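Local coordinates for protein alkyl hydroperoxide reductase/ Thiol specific antioxidant/ Mal allergen (PDB 5ENU) that probably reduces hydrogen peroxide and organic hydroperoxides at the expense of thiols, acting as a peroxiredoxin, at residues 74-79 with 98-103; 18-23 with 103-108; 57-62 with 149-154. All coordinates share one frame; numbering follows the deposited sequence. Where two conformers were deposited one is given.

The three contacts illustrate how chemistry follows place in a thioredoxin-like fold. Contact 1 lies at the buried edge of the central sheet, where two parallel strands share backbone hydrogen bonds and their loops add a salt bridge. Contact 2 adjoins it, with centres about 9 Å apart and Glu-103 in common: the helix that follows strand 97-99 lays two leucines against the segment 18-23, a buried and wholly apolar meeting. Contact 3 belongs to the other side of the chain's centre, where two helices pack side by side. It is only partly buried, combining a valine-on-phenylalanine core with a water bridge and an acidic group toward its margin.

Contact 1. Residues 74-79 with 98-103; sequences IGVSRD and ISDADE
The guanidinium of Arg-78 receives OE2 of Glu-103 at its edge and in its plane, 2.8 Å from NH1. The guanidinium and carboxylate planes are 35° apart, and OE2 is approached on its anti side, somewhat out of the carboxylate plane. A bend at chi3 (-63°) lets the Arg-78 chain cross that of Glu-103 at a slant, CG of Glu-103 lying 3.6 Å from CD of Arg-78. Both groups have further partners, since Arg-123 takes OE1 of Glu-103 by its side chain and NH2 of Arg-78 by its carbonyl.

The strands that lead into this pair run parallel. Ile-98 N bonds to Gly-75 O at 2.8 Å, and Asp-100 N to Ser-77 O at 2.9 Å. On one face of this pair, CG2 of Ile-74 touches CD1 of Ile-98 at 3.6 Å, while Val-76 CG1 rests on Asp-100 CB at 3.7 Å. On the face of Ser-77 and Ser-99, the hydroxyl of Ser-99 donates to Asp-79 O at 2.7 Å, tying the end of strand 97-99 to the loop that follows strand 71-77. The carboxylate of Asp-100 reaches the backbone N atoms of Leu-105 and Cys-106, in the first turn of the next helix. Two neighbouring parallel strands, 71-77 and 97-99, joined through helix 81-91, make this a classic beta-alpha-beta crossover, as befits the thioredoxin-like fold of peroxiredoxins.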
# COMPACT_ATOMS: atom_id res chain seq x y z
N ILE A 74 3.91 -1.81 3.87
CA ILE A 74 4.47 -1.73 2.52
C ILE A 74 3.70 -0.65 1.76
O ILE A 74 2.47 -0.71 1.67
CB ILE A 74 4.42 -3.07 1.76
CG1 ILE A 74 5.19 -4.16 2.50
CG2 ILE A 74 4.96 -2.89 0.32
CD1 ILE A 74 5.08 -5.54 1.85
N GLY A 75 4.42 0.35 1.23
CA GLY A 75 3.81 1.35 0.36
C GLY A 75 3.88 0.92 -1.09
O GLY A 75 4.79 0.21 -1.50
N VAL A 76 2.86 1.30 -1.88
CA VAL A 76 2.78 0.94 -3.30
C VAL A 76 2.45 2.19 -4.11
O VAL A 76 1.46 2.87 -3.82
CB VAL A 76 1.69 -0.11 -3.58
CG1 VAL A 76 1.79 -0.58 -5.04
CG2 VAL A 76 1.79 -1.28 -2.61
N SER A 77 3.25 2.47 -5.13
CA SER A 77 2.85 3.37 -6.20
C SER A 77 3.40 2.80 -7.51
O SER A 77 4.14 1.81 -7.51
CB SER A 77 3.34 4.81 -6.00
OG SER A 77 4.70 4.93 -6.39
N ARG A 78 3.06 3.45 -8.62
CA ARG A 78 3.54 2.98 -9.92
C ARG A 78 4.90 3.56 -10.29
O ARG A 78 5.41 3.25 -11.38
CB ARG A 78 2.49 3.27 -11.01
CG ARG A 78 1.13 2.62 -10.74
CD ARG A 78 0.03 3.18 -11.64
NE ARG A 78 -0.19 4.61 -11.41
CZ ARG A 78 -0.92 5.37 -12.21
NH1 ARG A 78 -1.51 4.85 -13.28
NH2 ARG A 78 -1.07 6.65 -11.92
N ASP A 79 5.50 4.38 -9.42
CA ASP A 79 6.82 4.96 -9.70
C ASP A 79 7.88 3.86 -9.85
O ASP A 79 7.72 2.74 -9.34
CB ASP A 79 7.23 5.93 -8.58
CG ASP A 79 6.32 7.13 -8.51
OD1 ASP A 79 6.44 7.99 -9.40
OD2 ASP A 79 5.44 7.18 -7.62
N ILE A 98 6.90 -0.98 -2.91
CA ILE A 98 6.74 -1.79 -4.12
C ILE A 98 6.61 -0.86 -5.33
O ILE A 98 5.85 0.11 -5.30
CB ILE A 98 5.51 -2.70 -4.00
CG1 ILE A 98 5.83 -3.91 -3.11
CG2 ILE A 98 5.04 -3.14 -5.38
CD1 ILE A 98 4.62 -4.79 -2.75
N SER A 99 7.35 -1.17 -6.39
CA SER A 99 7.21 -0.49 -7.68
C SER A 99 6.19 -1.25 -8.52
O SER A 99 6.49 -2.31 -9.07
CB SER A 99 8.54 -0.40 -8.41
OG SER A 99 8.32 0.15 -9.70
N ASP A 100 4.98 -0.72 -8.61
CA ASP A 100 3.91 -1.34 -9.38
C ASP A 100 3.80 -0.69 -10.75
O ASP A 100 2.72 -0.35 -11.23
CB ASP A 100 2.60 -1.24 -8.61
CG ASP A 100 1.54 -2.19 -9.13
OD1 ASP A 100 1.84 -3.38 -9.36
OD2 ASP A 100 0.39 -1.75 -9.29
N ALA A 101 4.95 -0.53 -11.42
CA ALA A 101 4.99 0.14 -12.72
C ALA A 101 4.08 -0.52 -13.75
O ALA A 101 3.58 0.16 -14.66
CB ALA A 101 6.43 0.19 -13.26
N ASP A 102 3.88 -1.84 -13.66
CA ASP A 102 3.04 -2.56 -14.63
C ASP A 102 1.59 -2.70 -14.18
O ASP A 102 0.81 -3.39 -14.86
CB ASP A 102 3.65 -3.92 -15.01
CG ASP A 102 3.75 -4.87 -13.84
OD1 ASP A 102 3.04 -4.70 -12.82
OD2 ASP A 102 4.54 -5.82 -13.95
N GLU A 103 1.22 -2.09 -13.05
CA GLU A 103 -0.15 -1.98 -12.53
C GLU A 103 -0.76 -3.30 -12.07
O GLU A 103 -1.97 -3.35 -11.85
CB GLU A 103 -1.11 -1.25 -13.48
CG GLU A 103 -0.96 0.24 -13.40
CD GLU A 103 -2.00 1.02 -14.21
OE1 GLU A 103 -3.01 0.43 -14.67
OE2 GLU A 103 -1.79 2.24 -14.37

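Contact 2. Residues 18-23 with 103-108; sequences PDFTAP and EALCAL
Phe-20 lays one face of its ring against the isobutyl group of Leu-105, a compact example of how a helix can be fitted to an extended segment without any polar link between the two. The CD2 methyl of Leu-105 stands 4.3 Å from the centroid of the Phe-20 ring, 27° off the normal, which makes a CH-pi contact. It sits toward the rim, and its closest ring atom is CE1 of Phe-20 at 3.9 Å. The CB of Phe-20 already points at the helix, and a first torsion that places CG between the backbone N and the carbonyl carbon (chi1 61°) sets the ring between Leu-105 and Leu-108.

The other branch of Leu-105 serves a different neighbour, for CD1 touches CB of Ala-22 at 3.8 Å. Leu-105 was modelled in two conformers, so these methyl positions hold for one of them.

Three residues further along the helix, Leu-108 divides its methyls in the same way. Its CD2 approaches CD2 of Phe-20 obliquely at 3.9 Å, and its CD1 packs on CG of Pro-18, also at 3.9 Å. With CG anti to the backbone N (chi1 175°), Leu-108 reaches across to the proline ring. Alternate residues of the segment, Pro-18, Phe-20 and Ala-22, thus face the helix, whereas Asp-19 and Thr-21 turn away from it.

Leu-31 and Leu-41 also border the Phe-20 ring, and Phe-43 and Ile-98 border Leu-105. The short helix 104-109 therefore lies with the segment 18-23 against the central sheet, at strands 38-43 and 97-99, while strand 21-22 pairs with strand 29-30, and Pro-23 just beyond it bonds by its backbone to Ser-99.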
# COMPACT_ATOMS: atom_id res chain seq x y z
N PRO A 18 -5.54 -12.83 -3.32
CA PRO A 18 -4.73 -13.64 -4.24
C PRO A 18 -3.24 -13.36 -4.08
O PRO A 18 -2.82 -12.22 -3.85
CB PRO A 18 -5.23 -13.18 -5.62
CG PRO A 18 -6.69 -12.76 -5.36
CD PRO A 18 -6.57 -12.04 -4.04
N ASP A 19 -2.42 -14.42 -4.16
CA ASP A 19 -0.97 -14.27 -3.99
C ASP A 19 -0.39 -13.48 -5.17
O ASP A 19 -0.81 -13.66 -6.32
CB ASP A 19 -0.28 -15.64 -3.87
CG ASP A 19 1.25 -15.53 -3.56
OD1 ASP A 19 1.69 -14.78 -2.65
OD2 ASP A 19 2.04 -16.20 -4.25
N PHE A 20 0.57 -12.60 -4.86
CA PHE A 20 1.23 -11.73 -5.82
C PHE A 20 2.71 -11.63 -5.46
O PHE A 20 3.10 -11.87 -4.32
CB PHE A 20 0.58 -10.33 -5.85
CG PHE A 20 0.63 -9.57 -4.54
CD1 PHE A 20 1.78 -8.90 -4.13
CD2 PHE A 20 -0.51 -9.49 -3.72
CE1 PHE A 20 1.82 -8.19 -2.94
CE2 PHE A 20 -0.48 -8.78 -2.52
CZ PHE A 20 0.69 -8.13 -2.13
N THR A 21 3.52 -11.24 -6.45
CA THR A 21 4.93 -10.92 -6.26
C THR A 21 5.24 -9.68 -7.07
O THR A 21 4.73 -9.53 -8.18
CB THR A 21 5.81 -12.08 -6.73
OG1 THR A 21 5.39 -13.29 -6.09
CG2 THR A 21 7.24 -11.83 -6.37
N ALA A 22 6.05 -8.78 -6.53
CA ALA A 22 6.29 -7.52 -7.22
C ALA A 22 7.67 -6.99 -6.86
O ALA A 22 8.20 -7.29 -5.78
CB ALA A 22 5.23 -6.47 -6.86
N PRO A 23 8.27 -6.17 -7.73
CA PRO A 23 9.56 -5.57 -7.41
C PRO A 23 9.41 -4.54 -6.30
O PRO A 23 8.41 -3.83 -6.20
CB PRO A 23 9.97 -4.89 -8.73
CG PRO A 23 9.04 -5.45 -9.78
CD PRO A 23 7.78 -5.76 -9.06
N GLU A 103 1.22 -2.09 -13.05
CA GLU A 103 -0.15 -1.98 -12.53
C GLU A 103 -0.76 -3.30 -12.07
O GLU A 103 -1.97 -3.35 -11.85
CB GLU A 103 -1.11 -1.25 -13.48
CG GLU A 103 -0.96 0.24 -13.40
CD GLU A 103 -2.00 1.02 -14.21
OE1 GLU A 103 -3.01 0.43 -14.67
OE2 GLU A 103 -1.79 2.24 -14.37
N ALA A 104 0.03 -4.36 -11.92
CA ALA A 104 -0.53 -5.63 -11.44
C ALA A 104 -1.26 -5.47 -10.10
O ALA A 104 -2.40 -5.94 -9.93
CB ALA A 104 0.55 -6.70 -11.34
N LEU A 105 -0.62 -4.82 -9.12
CA LEU A 105 -1.28 -4.69 -7.82
C LEU A 105 -2.40 -3.66 -7.87
O LEU A 105 -3.42 -3.83 -7.20
CB LEU A 105 -0.27 -4.32 -6.73
CG LEU A 105 0.55 -5.44 -6.08
CD1 LEU A 105 1.50 -6.08 -7.09
CD2 LEU A 105 1.30 -4.89 -4.88
N CYS A 106 -2.22 -2.57 -8.63
CA CYS A 106 -3.29 -1.58 -8.71
C CYS A 106 -4.55 -2.18 -9.31
O CYS A 106 -5.67 -1.85 -8.89
CB CYS A 106 -2.83 -0.38 -9.54
SG CYS A 106 -1.63 0.71 -8.78
N ALA A 107 -4.38 -3.08 -10.27
CA ALA A 107 -5.51 -3.78 -10.87
C ALA A 107 -6.13 -4.75 -9.86
O ALA A 107 -7.35 -4.80 -9.71
CB ALA A 107 -5.04 -4.53 -12.11
N LEU A 108 -5.28 -5.52 -9.17
CA LEU A 108 -5.77 -6.51 -8.20
C LEU A 108 -6.58 -5.84 -7.08
O LEU A 108 -7.62 -6.36 -6.67
CB LEU A 108 -4.59 -7.29 -7.64
CG LEU A 108 -4.89 -8.30 -6.52
CD1 LEU A 108 -5.92 -9.32 -6.99
CD2 LEU A 108 -3.59 -8.97 -6.07

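Contact 3. Residues 57-62 with 149-154; sequences LQFREL and GHVDDV
The torsions of Phe-59 and Val-151 set a methyl over a ring: the phenylalanine leaves its helix with CG beside the backbone N (chi1 -85°), and Val-151 points CG1 anti to its own N, leaving CG2 on the N side. CG2 thereby stands 3.7 Å from the centroid of the Phe-59 ring and only 6° off its normal, an almost perfectly centred CH-pi contact. The same valine touches two more residues of that helix. Its CG1 meets CD1 of Phe-59 at 3.8 Å and CD1 of Leu-62 at 3.9 Å, and its CG2 touches CB of Gln-58 at 3.8 Å.

Polar groups flank this apolar centre. A water donates to OE1 of Gln-58 at 2.6 Å and accepts from Val-151 N at 3.0 Å, satisfying an N-H in the first turn of the helix. CD1 of Leu-62 lies against OD2 of Asp-152 at 3.6 Å.

The axes of the segments 57-62 and 150-154 come within 9.8 Å, with 43° between their directions. On the sheet side, Phe-59 stacks on Tyr-42 and touches Val-40, which Val-154 also meets, while Phe-66 extends the apolar seam; helices 50-68 and 150-160 thus lie side by side on strand 38-43 of the central sheet.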
# COMPACT_ATOMS: atom_id res chain seq x y z
N LEU A 57 5.82 9.69 6.00
CA LEU A 57 6.43 10.13 7.25
C LEU A 57 5.60 9.73 8.46
O LEU A 57 6.16 9.42 9.52
CB LEU A 57 6.65 11.64 7.23
CG LEU A 57 7.80 12.08 6.30
CD1 LEU A 57 7.85 13.59 6.25
CD2 LEU A 57 9.13 11.53 6.75
N GLN A 58 4.26 9.72 8.32
CA GLN A 58 3.43 9.36 9.46
C GLN A 58 3.46 7.86 9.72
O GLN A 58 3.50 7.43 10.88
CB GLN A 58 2.01 9.93 9.28
CG GLN A 58 2.02 11.47 9.48
CD GLN A 58 0.67 12.14 9.33
OE1 GLN A 58 -0.20 11.67 8.63
NE2 GLN A 58 0.52 13.29 9.98
N PHE A 59 3.51 7.04 8.66
CA PHE A 59 3.74 5.62 8.87
C PHE A 59 5.11 5.38 9.49
O PHE A 59 5.25 4.52 10.37
CB PHE A 59 3.60 4.82 7.56
CG PHE A 59 2.18 4.42 7.22
CD1 PHE A 59 1.49 3.54 8.02
CD2 PHE A 59 1.56 4.92 6.06
CE1 PHE A 59 0.19 3.16 7.70
CE2 PHE A 59 0.26 4.52 5.72
CZ PHE A 59 -0.42 3.65 6.56
N ARG A 60 6.13 6.15 9.07
CA ARG A 60 7.46 6.03 9.67
C ARG A 60 7.42 6.33 11.16
O ARG A 60 8.01 5.60 11.97
CB ARG A 60 8.43 6.99 8.98
CG ARG A 60 9.75 7.15 9.70
CD ARG A 60 10.63 8.05 8.89
NE ARG A 60 11.95 8.20 9.48
CZ ARG A 60 12.28 9.19 10.30
NH1 ARG A 60 13.51 9.28 10.80
NH2 ARG A 60 11.36 10.10 10.61
N GLU A 61 6.74 7.42 11.55
CA GLU A 61 6.74 7.84 12.94
C GLU A 61 6.13 6.78 13.85
O GLU A 61 6.60 6.56 14.97
CB GLU A 61 5.97 9.14 13.07
CG GLU A 61 5.85 9.66 14.48
CD GLU A 61 4.98 10.90 14.55
OE1 GLU A 61 5.30 11.79 15.37
OE2 GLU A 61 3.99 10.99 13.79
N LEU A 62 5.09 6.10 13.38
CA LEU A 62 4.42 5.08 14.17
C LEU A 62 4.89 3.67 13.87
O LEU A 62 4.37 2.72 14.48
CB LEU A 62 2.90 5.20 14.01
CG LEU A 62 2.30 6.44 14.69
CD1 LEU A 62 0.82 6.58 14.41
CD2 LEU A 62 2.55 6.37 16.19
N GLY A 149 -5.27 11.86 10.00
CA GLY A 149 -5.95 10.88 10.83
C GLY A 149 -5.83 9.45 10.35
O GLY A 149 -6.12 8.52 11.12
N HIS A 150 -5.37 9.23 9.11
CA HIS A 150 -5.44 7.91 8.50
C HIS A 150 -4.50 6.90 9.15
O HIS A 150 -4.91 5.79 9.49
CB HIS A 150 -5.20 7.98 6.99
CG HIS A 150 -5.29 6.65 6.32
ND1 HIS A 150 -6.41 5.85 6.42
CD2 HIS A 150 -4.41 5.98 5.54
CE1 HIS A 150 -6.20 4.73 5.74
NE2 HIS A 150 -5.00 4.79 5.20
N VAL A 151 -3.22 7.26 9.34
CA VAL A 151 -2.29 6.32 9.96
C VAL A 151 -2.76 5.94 11.36
O VAL A 151 -2.66 4.77 11.76
CB VAL A 151 -0.86 6.87 9.93
CG1 VAL A 151 0.12 5.93 10.63
CG2 VAL A 151 -0.41 7.10 8.49
N ASP A 152 -3.29 6.91 12.11
CA ASP A 152 -3.84 6.61 13.44
C ASP A 152 -4.95 5.56 13.34
O ASP A 152 -5.01 4.63 14.15
CB ASP A 152 -4.44 7.88 14.07
CG ASP A 152 -3.39 8.88 14.53
OD1 ASP A 152 -3.76 10.06 14.74
OD2 ASP A 152 -2.21 8.51 14.71
N ASP A 153 -5.86 5.74 12.38
CA ASP A 153 -6.95 4.78 12.20
C ASP A 153 -6.42 3.41 11.83
O ASP A 153 -6.93 2.39 12.32
CB ASP A 153 -7.90 5.27 11.09
CG ASP A 153 -8.66 6.54 11.47
OD1 ASP A 153 -8.76 6.87 12.66
OD2 ASP A 153 -9.20 7.19 10.54
N VAL A 154 -5.43 3.34 10.94
CA VAL A 154 -4.90 2.04 10.54
C VAL A 154 -4.22 1.37 11.73
O VAL A 154 -4.38 0.16 11.94
CB VAL A 154 -3.98 2.18 9.32
CG1 VAL A 154 -3.38 0.82 8.92
CG2 VAL A 154 -4.74 2.78 8.15
O HOH W 1 -2.18 10.02 8.72